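Local coordinates for protein C-1-tetrahydrofolate synthase, cytoplasmic, putative (Trypanosoma brucei, PDB 4CJX) that probably catalyses the NADP-dependent oxidation of methylenetetrahydrofolate and the hydrolysis of methenyltetrahydrofolate, two linked steps of one-carbon metabolism, at residues V120-P125 with R192-G197; L59-C64 with T72-K77. One frame throughout, in Å; residues are numbered along the deposited sequence.

Overall arrangement
Residues of contacts 1 and 2 touch the same inhibitor, 9L9, at different points along its length, with the contact centres about 14 Å apart. Contact 1 crosses the cleft between the catalytic and NAD(P)-binding regions and holds the pyrimidine; contact 2 lies within the catalytic region, where its helix supports the ureido group and the phenyl ring. Gln121 couples them. Its OE1 probably accepts a hydrogen bond from Lys77 NZ at 2.8 Å, its CG packs 3.7 Å from Val74 CG2, and its backbone N lies 3.0 Å from Ile62 O in a probable hydrogen bond that continues the pairing of strands 117-120 and 58-64. Residues 120-125 thus tie the pyrimidine site to both strand 58-64 and helix 68-83.

Contact 1: residues V120-P125 with R192-G197. With 9L9 ((2S)-2-[[4-[[2,4-bis(azanyl)-6-oxidanylidene-1H-pyrimidin-5-yl]carbamoylamino]phenyl]carbonylamino]pentanedioic acid), chain G.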
loop_
_atom_site.group_PDB
_atom_site.type_symbol
_atom_site.label_atom_id
_atom_site.label_comp_id
_atom_site.label_asym_id
_atom_site.label_seq_id
_atom_site.Cartn_x
_atom_site.Cartn_y
_atom_site.Cartn_z
ATOM N N VAL B 120 1.042 -19.905 -6.090
ATOM C CA VAL B 120 0.682 -19.916 -7.507
ATOM C C VAL B 120 1.785 -19.131 -8.221
ATOM O O VAL B 120 1.824 -17.912 -8.145
ATOM C CB VAL B 120 -0.722 -19.297 -7.764
ATOM C CG1 VAL B 120 -1.014 -19.180 -9.260
ATOM C CG2 VAL B 120 -1.814 -20.094 -7.048
ATOM N N GLN B 121 2.691 -19.839 -8.889
ATOM C CA GLN B 121 3.855 -19.202 -9.511
ATOM C C GLN B 121 3.444 -18.223 -10.626
ATOM O O GLN B 121 2.693 -18.553 -11.522
ATOM C CB GLN B 121 4.847 -20.262 -10.013
ATOM C CG GLN B 121 6.217 -19.728 -10.427
ATOM C CD GLN B 121 7.095 -19.254 -9.279
ATOM O OE1 GLN B 121 6.955 -19.685 -8.130
ATOM N NE2 GLN B 121 8.035 -18.381 -9.600
ATOM N N LEU B 122 3.906 -16.984 -10.495
ATOM C CA LEU B 122 3.644 -15.945 -11.471
ATOM C C LEU B 122 4.887 -15.790 -12.356
ATOM O O LEU B 122 6.014 -16.038 -11.900
ATOM C CB LEU B 122 3.339 -14.613 -10.751
ATOM C CG LEU B 122 2.325 -14.597 -9.600
ATOM C CD1 LEU B 122 2.213 -13.206 -8.980
ATOM C CD2 LEU B 122 0.974 -15.071 -10.092
ATOM N N PRO B 123 4.713 -15.303 -13.591
ATOM C CA PRO B 123 3.449 -14.827 -14.155
ATOM C C PRO B 123 2.545 -15.984 -14.573
ATOM O O PRO B 123 3.033 -17.056 -14.928
ATOM C CB PRO B 123 3.893 -14.007 -15.380
ATOM C CG PRO B 123 5.228 -14.580 -15.757
ATOM C CD PRO B 123 5.870 -14.982 -14.461
ATOM N N LEU B 124 1.239 -15.766 -14.477
ATOM C CA LEU B 124 0.251 -16.657 -15.072
ATOM C C LEU B 124 0.133 -16.382 -16.580
ATOM O O LEU B 124 0.539 -15.327 -17.053
ATOM C CB LEU B 124 -1.096 -16.477 -14.381
ATOM C CG LEU B 124 -1.163 -17.079 -12.972
ATOM C CD1 LEU B 124 -2.418 -16.595 -12.252
ATOM C CD2 LEU B 124 -1.110 -18.611 -13.018
ATOM N N PRO B 125 -0.405 -17.345 -17.341
ATOM C CA PRO B 125 -0.630 -17.090 -18.752
ATOM C C PRO B 125 -1.595 -15.926 -18.960
ATOM O O PRO B 125 -2.564 -15.791 -18.206
ATOM C CB PRO B 125 -1.235 -18.397 -19.264
ATOM C CG PRO B 125 -1.678 -19.145 -18.057
ATOM C CD PRO B 125 -0.748 -18.728 -16.970
ATOM N N ARG B 192 7.399 -1.504 -8.678
ATOM C CA ARG B 192 6.271 -1.543 -7.767
ATOM C C ARG B 192 5.480 -2.843 -7.951
ATOM O O ARG B 192 4.258 -2.833 -7.911
ATOM C CB ARG B 192 5.395 -0.308 -8.008
ATOM C CG ARG B 192 4.437 0.022 -6.889
ATOM C CD ARG B 192 4.062 1.489 -6.923
ATOM N NE ARG B 192 2.972 1.774 -6.021
ATOM C CZ ARG B 192 1.674 1.743 -6.326
ATOM N NH1 ARG B 192 1.249 1.426 -7.536
ATOM N NH2 ARG B 192 0.781 2.040 -5.381
ATOM N N GLY B 193 6.192 -3.960 -8.074
ATOM C CA GLY B 193 5.562 -5.271 -8.215
ATOM C C GLY B 193 4.854 -5.762 -6.948
ATOM O O GLY B 193 5.342 -5.563 -5.832
ATOM N N ASP B 194 3.707 -6.420 -7.135
ATOM C CA ASP B 194 2.854 -6.812 -6.004
ATOM C C ASP B 194 3.544 -7.619 -4.891
ATOM O O ASP B 194 3.193 -7.462 -3.735
ATOM C CB ASP B 194 1.516 -7.479 -6.452
ATOM C CG ASP B 194 1.671 -8.552 -7.516
ATOM O OD1 ASP B 194 2.787 -9.126 -7.719
ATOM O OD2 ASP B 194 0.624 -8.848 -8.175
ATOM N N ILE B 195 4.526 -8.442 -5.229
ATOM C CA ILE B 195 5.282 -9.203 -4.212
ATOM C C ILE B 195 6.712 -8.706 -3.955
ATOM O O ILE B 195 7.425 -9.283 -3.117
ATOM C CB ILE B 195 5.345 -10.722 -4.509
ATOM C CG1 ILE B 195 5.674 -11.013 -5.975
ATOM C CG2 ILE B 195 4.031 -11.377 -4.148
ATOM C CD1 ILE B 195 5.700 -12.498 -6.285
ATOM N N ALA B 196 7.120 -7.654 -4.656
ATOM C CA ALA B 196 8.454 -7.101 -4.491
ATOM C C ALA B 196 8.403 -5.604 -4.184
ATOM O O ALA B 196 8.322 -5.233 -3.022
ATOM C CB ALA B 196 9.297 -7.374 -5.717
ATOM N N GLY B 197 8.432 -4.760 -5.215
ATOM C CA GLY B 197 8.546 -3.304 -5.027
ATOM C C GLY B 197 7.464 -2.715 -4.119
ATOM O O GLY B 197 7.754 -1.969 -3.176
HETATM N N2A 9L9 G . 3.797 -16.738 -6.654
HETATM N N1 9L9 G . 5.635 -15.931 -8.004
HETATM C C2 9L9 G . 5.179 -16.254 -6.772
HETATM N N3 9L9 G . 5.959 -16.130 -5.624
HETATM C C4 9L9 G . 7.249 -15.653 -5.898
HETATM O O4A 9L9 G . 7.918 -15.540 -4.883
HETATM N N5A 9L9 G . 9.079 -14.999 -7.367
HETATM C C5 9L9 G . 7.744 -15.299 -7.161
HETATM C C6 9L9 G . 6.891 -15.480 -8.204
HETATM N N7 9L9 G . 7.319 -15.141 -9.561
HETATM O O8A 9L9 G . 9.900 -17.037 -6.753
HETATM N N9 9L9 G . 11.303 -15.443 -7.498
HETATM C C1B 9L9 G . 12.493 -16.103 -7.365
HETATM C C2B 9L9 G . 13.626 -15.513 -7.961
HETATM C C3B 9L9 G . 14.885 -16.113 -7.902
HETATM C C4B 9L9 G . 15.065 -17.332 -7.244
HETATM C C5B 9L9 G . 13.942 -17.899 -6.602
HETATM C C6B 9L9 G . 12.676 -17.304 -6.669
HETATM C C7B 9L9 G . 16.452 -17.937 -7.126
HETATM O O7B 9L9 G . 16.675 -18.612 -6.150
HETATM C CAW 9L9 G . 10.064 -15.914 -7.200
HETATM N N 9L9 G . 17.439 -17.673 -8.010
HETATM C CA 9L9 G . 18.819 -18.130 -7.892
HETATM C C 9L9 G . 19.660 -16.958 -7.443
HETATM O OXT 9L9 G . 19.217 -15.826 -7.683
HETATM C CB 9L9 G . 19.447 -18.584 -9.188
HETATM C CG 9L9 G . 18.414 -19.116 -10.162
HETATM C CD 9L9 G . 19.120 -19.892 -11.228
HETATM O OE1 9L9 G . 19.829 -20.835 -10.878
HETATM O OE2 9L9 G . 18.969 -19.559 -12.412
HETATM O O 9L9 G . 20.767 -17.127 -6.876
#
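Leu122 and Ile195 meet in a sparse apolar contact across the interdomain cleft, where the loop after strand 117-120 of the catalytic region faces the loop joining strand 186-190 to helix 197-206 in the Rossmann-like NAD(P)-binding domain. Their CD1 methyls are 4.5 Å apart, and the two segments bury just 76 Å² between them. Asp194 OD1 also lies near Leu122 CD1, but the carboxylate has its salt bridge with Lys130, through OD2. The inhibitor 9L9 fills out this junction. Three hydrogen bonds align its pyrimidine edge with the backbone of residues 120-122: N2A donates to Val120 O (2.7 Å), N7 donates to Leu122 O (2.8 Å), and between them Leu122 N reaches N1 in a nearly straight bond of 171°. A cis peptide precedes Pro123, just beyond this row. The pyrimidine is also held between side chains. Gln121 brings its amide to one face, with NE2 3.4 Å from C6. From the opposite face comes Ile195, a residue also seen to bind NADP(+); its CG1 is set between the backbone N and carbonyl carbon (chi1 45°), and the extended branch carries CD1 over the ring, 3.5 Å from C4.

Contact 2: residues L59-C64 with T72-K77; sequences LSTIIC and TYVRLK. With 9L9 ((2S)-2-[[4-[[2,4-bis(azanyl)-6-oxidanylidene-1H-pyrimidin-5-yl]carbamoylamino]phenyl]carbonylamino]pentanedioic acid), chain G.
A hydroxyl rather than a methyl faces Val74 from Thr61: OG1 lies 3.8 Å from Val74 CG1 in an otherwise largely apolar seam between strand 59-64 and helix 72-77. A chi1 of 55° keeps the oxygen beside both N and C of its own backbone, and this buried polar atom is satisfied by a hydrogen bond with Arg78 NE just beyond the helical segment. Val74 packs against two strand residues. Its methyls divide between them, CG1 alongside Thr61 and CG2 against Ile63, where it is 4.1 Å from CB and nearly as close to CD1 at the end of the branch. At the other end of the seam Leu59 CD2 comes loosely near Lys77 O (4.4 Å). Alternate strand residues 59, 61 and 63 therefore form the face covered by the helix; the axes of segments 59-64 and 72-77 approach to 9.6 Å and run nearly antiparallel (166°). The Lys77 chain sets out on the strand side, then runs fully stretched to the inhibitor. There NZ donates a short hydrogen bond of 2.6 Å to the ureido oxygen O8A of 9L9; NZ is also hydrogen-bonded to Gln121 OE1, so two oxygens grip it. Tyr73 lays one ring face under the inhibitor's phenyl ring, the planes within about 10° of parallel and C2B 3.8 Å above the tyrosine's centre, while Leu76 CD1 borders the carbonyl oxygen O7B at 3.6 Å. The helix thus packs on the sheet through one side and lines the inhibitor site with another. Strand 58-64, helix 68-83 and strand 87-93 form a beta-alpha-beta crossover of the catalytic domain, and the strand-helix packing described here is its first half.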
loop_
_atom_site.group_PDB
_atom_site.type_symbol
_atom_site.label_atom_id
_atom_site.label_comp_id
_atom_site.label_asym_id
_atom_site.label_seq_id
_atom_site.Cartn_x
_atom_site.Cartn_y
_atom_site.Cartn_z
ATOM N N LEU B 59 3.697 -27.685 1.718
ATOM C CA LEU B 59 3.786 -26.606 0.763
ATOM C C LEU B 59 3.236 -27.075 -0.571
ATOM O O LEU B 59 3.625 -28.134 -1.089
ATOM C CB LEU B 59 5.239 -26.189 0.585
ATOM C CG LEU B 59 5.453 -25.255 -0.619
ATOM C CD1 LEU B 59 4.757 -23.917 -0.398
ATOM C CD2 LEU B 59 6.940 -25.083 -0.869
ATOM N N SER B 60 2.345 -26.278 -1.132
ATOM C CA SER B 60 1.885 -26.523 -2.468
ATOM C C SER B 60 2.412 -25.476 -3.441
ATOM O O SER B 60 2.240 -24.295 -3.198
ATOM C CB SER B 60 0.365 -26.514 -2.513
ATOM O OG SER B 60 -0.027 -26.804 -3.844
ATOM N N THR B 61 3.011 -25.912 -4.553
ATOM C CA THR B 61 3.345 -25.005 -5.667
ATOM C C THR B 61 2.671 -25.413 -6.982
ATOM O O THR B 61 2.789 -26.553 -7.422
ATOM C CB THR B 61 4.856 -24.967 -5.919
ATOM O OG1 THR B 61 5.314 -26.298 -6.135
ATOM C CG2 THR B 61 5.601 -24.354 -4.735
ATOM N N ILE B 62 1.988 -24.456 -7.599
ATOM C CA ILE B 62 1.317 -24.622 -8.866
ATOM C C ILE B 62 2.070 -23.825 -9.917
ATOM O O ILE B 62 2.276 -22.634 -9.766
ATOM C CB ILE B 62 -0.124 -24.088 -8.798
ATOM C CG1 ILE B 62 -0.944 -24.852 -7.743
ATOM C CG2 ILE B 62 -0.786 -24.170 -10.164
ATOM C CD1 ILE B 62 -2.314 -24.253 -7.479
ATOM N N ILE B 63 2.486 -24.496 -10.980
ATOM C CA ILE B 63 3.078 -23.833 -12.122
ATOM C C ILE B 63 2.219 -24.090 -13.355
ATOM O O ILE B 63 1.796 -25.219 -13.608
ATOM C CB ILE B 63 4.548 -24.266 -12.321
ATOM C CG1 ILE B 63 5.176 -23.529 -13.513
ATOM C CG2 ILE B 63 4.666 -25.768 -12.537
ATOM C CD1 ILE B 63 6.675 -23.738 -13.631
ATOM N N CYS B 64 1.919 -23.020 -14.085
ATOM C CA CYS B 64 1.212 -23.102 -15.351
ATOM C C CYS B 64 2.216 -22.808 -16.471
ATOM O O CYS B 64 2.946 -21.819 -16.408
ATOM C CB CYS B 64 0.076 -22.079 -15.408
ATOM S SG CYS B 64 -1.228 -22.276 -14.171
ATOM N N THR B 72 12.602 -23.279 -13.014
ATOM C CA THR B 72 13.722 -23.260 -12.104
ATOM C C THR B 72 13.315 -22.845 -10.700
ATOM O O THR B 72 13.729 -23.483 -9.742
ATOM C CB THR B 72 14.817 -22.296 -12.571
ATOM O OG1 THR B 72 15.260 -22.707 -13.856
ATOM C CG2 THR B 72 15.993 -22.287 -11.615
ATOM N N TYR B 73 12.534 -21.777 -10.569
ATOM C CA TYR B 73 12.234 -21.253 -9.234
ATOM C C TYR B 73 11.331 -22.210 -8.453
ATOM O O TYR B 73 11.528 -22.443 -7.279
ATOM C CB TYR B 73 11.636 -19.839 -9.300
ATOM C CG TYR B 73 12.462 -18.842 -10.102
ATOM C CD1 TYR B 73 13.854 -18.920 -10.151
ATOM C CD2 TYR B 73 11.845 -17.798 -10.810
ATOM C CE1 TYR B 73 14.600 -17.999 -10.885
ATOM C CE2 TYR B 73 12.591 -16.869 -11.546
ATOM C CZ TYR B 73 13.969 -16.982 -11.575
ATOM O OH TYR B 73 14.745 -16.108 -12.323
ATOM N N VAL B 74 10.346 -22.782 -9.119
ATOM C CA VAL B 74 9.544 -23.834 -8.509
ATOM C C VAL B 74 10.394 -25.040 -8.057
ATOM O O VAL B 74 10.249 -25.497 -6.912
ATOM C CB VAL B 74 8.427 -24.254 -9.467
ATOM C CG1 VAL B 74 7.739 -25.506 -8.995
ATOM C CG2 VAL B 74 7.406 -23.130 -9.570
ATOM N N ARG B 75 11.271 -25.543 -8.934
ATOM C CA ARG B 75 12.136 -26.659 -8.577
ATOM C C ARG B 75 12.948 -26.307 -7.325
ATOM O O ARG B 75 13.095 -27.135 -6.434
ATOM C CB ARG B 75 13.052 -27.058 -9.748
ATOM C CG ARG B 75 13.915 -28.293 -9.492
ATOM C CD ARG B 75 14.550 -28.862 -10.764
ATOM N NE ARG B 75 15.357 -27.885 -11.493
ATOM C CZ ARG B 75 14.944 -27.240 -12.581
ATOM N NH1 ARG B 75 13.733 -27.478 -13.066
ATOM N NH2 ARG B 75 15.734 -26.360 -13.179
ATOM N N LEU B 76 13.438 -25.078 -7.235
ATOM C CA LEU B 76 14.263 -24.726 -6.088
ATOM C C LEU B 76 13.434 -24.685 -4.792
ATOM O O LEU B 76 13.901 -25.085 -3.729
ATOM C CB LEU B 76 14.994 -23.401 -6.323
ATOM C CG LEU B 76 16.098 -23.380 -7.393
ATOM C CD1 LEU B 76 16.497 -21.921 -7.669
ATOM C CD2 LEU B 76 17.322 -24.210 -7.014
ATOM N N LYS B 77 12.211 -24.180 -4.896
ATOM C CA LYS B 77 11.291 -24.134 -3.752
ATOM C C LYS B 77 11.004 -25.548 -3.244
ATOM O O LYS B 77 11.112 -25.821 -2.050
ATOM C CB LYS B 77 9.994 -23.381 -4.119
ATOM C CG LYS B 77 10.202 -21.867 -4.316
ATOM C CD LYS B 77 9.048 -21.135 -5.005
ATOM C CE LYS B 77 9.405 -19.660 -5.254
ATOM N NZ LYS B 77 8.283 -18.857 -5.811
HETATM N N2A 9L9 G . 3.797 -16.738 -6.654
HETATM N N1 9L9 G . 5.635 -15.931 -8.004
HETATM C C2 9L9 G . 5.179 -16.254 -6.772
HETATM N N3 9L9 G . 5.959 -16.130 -5.624
HETATM C C4 9L9 G . 7.249 -15.653 -5.898
HETATM O O4A 9L9 G . 7.918 -15.540 -4.883
HETATM N N5A 9L9 G . 9.079 -14.999 -7.367
HETATM C C5 9L9 G . 7.744 -15.299 -7.161
HETATM C C6 9L9 G . 6.891 -15.480 -8.204
HETATM N N7 9L9 G . 7.319 -15.141 -9.561
HETATM O O8A 9L9 G . 9.900 -17.037 -6.753
HETATM N N9 9L9 G . 11.303 -15.443 -7.498
HETATM C C1B 9L9 G . 12.493 -16.103 -7.365
HETATM C C2B 9L9 G . 13.626 -15.513 -7.961
HETATM C C3B 9L9 G . 14.885 -16.113 -7.902
HETATM C C4B 9L9 G . 15.065 -17.332 -7.244
HETATM C C5B 9L9 G . 13.942 -17.899 -6.602
HETATM C C6B 9L9 G . 12.676 -17.304 -6.669
HETATM C C7B 9L9 G . 16.452 -17.937 -7.126
HETATM O O7B 9L9 G . 16.675 -18.612 -6.150
HETATM C CAW 9L9 G . 10.064 -15.914 -7.200
HETATM N N 9L9 G . 17.439 -17.673 -8.010
HETATM C CA 9L9 G . 18.819 -18.130 -7.892
HETATM C C 9L9 G . 19.660 -16.958 -7.443
HETATM O OXT 9L9 G . 19.217 -15.826 -7.683
HETATM C CB 9L9 G . 19.447 -18.584 -9.188
HETATM C CG 9L9 G . 18.414 -19.116 -10.162
HETATM C CD 9L9 G . 19.120 -19.892 -11.228
HETATM O OE1 9L9 G . 19.829 -20.835 -10.878
HETATM O OE2 9L9 G . 18.969 -19.559 -12.412
HETATM O O 9L9 G . 20.767 -17.127 -6.876
#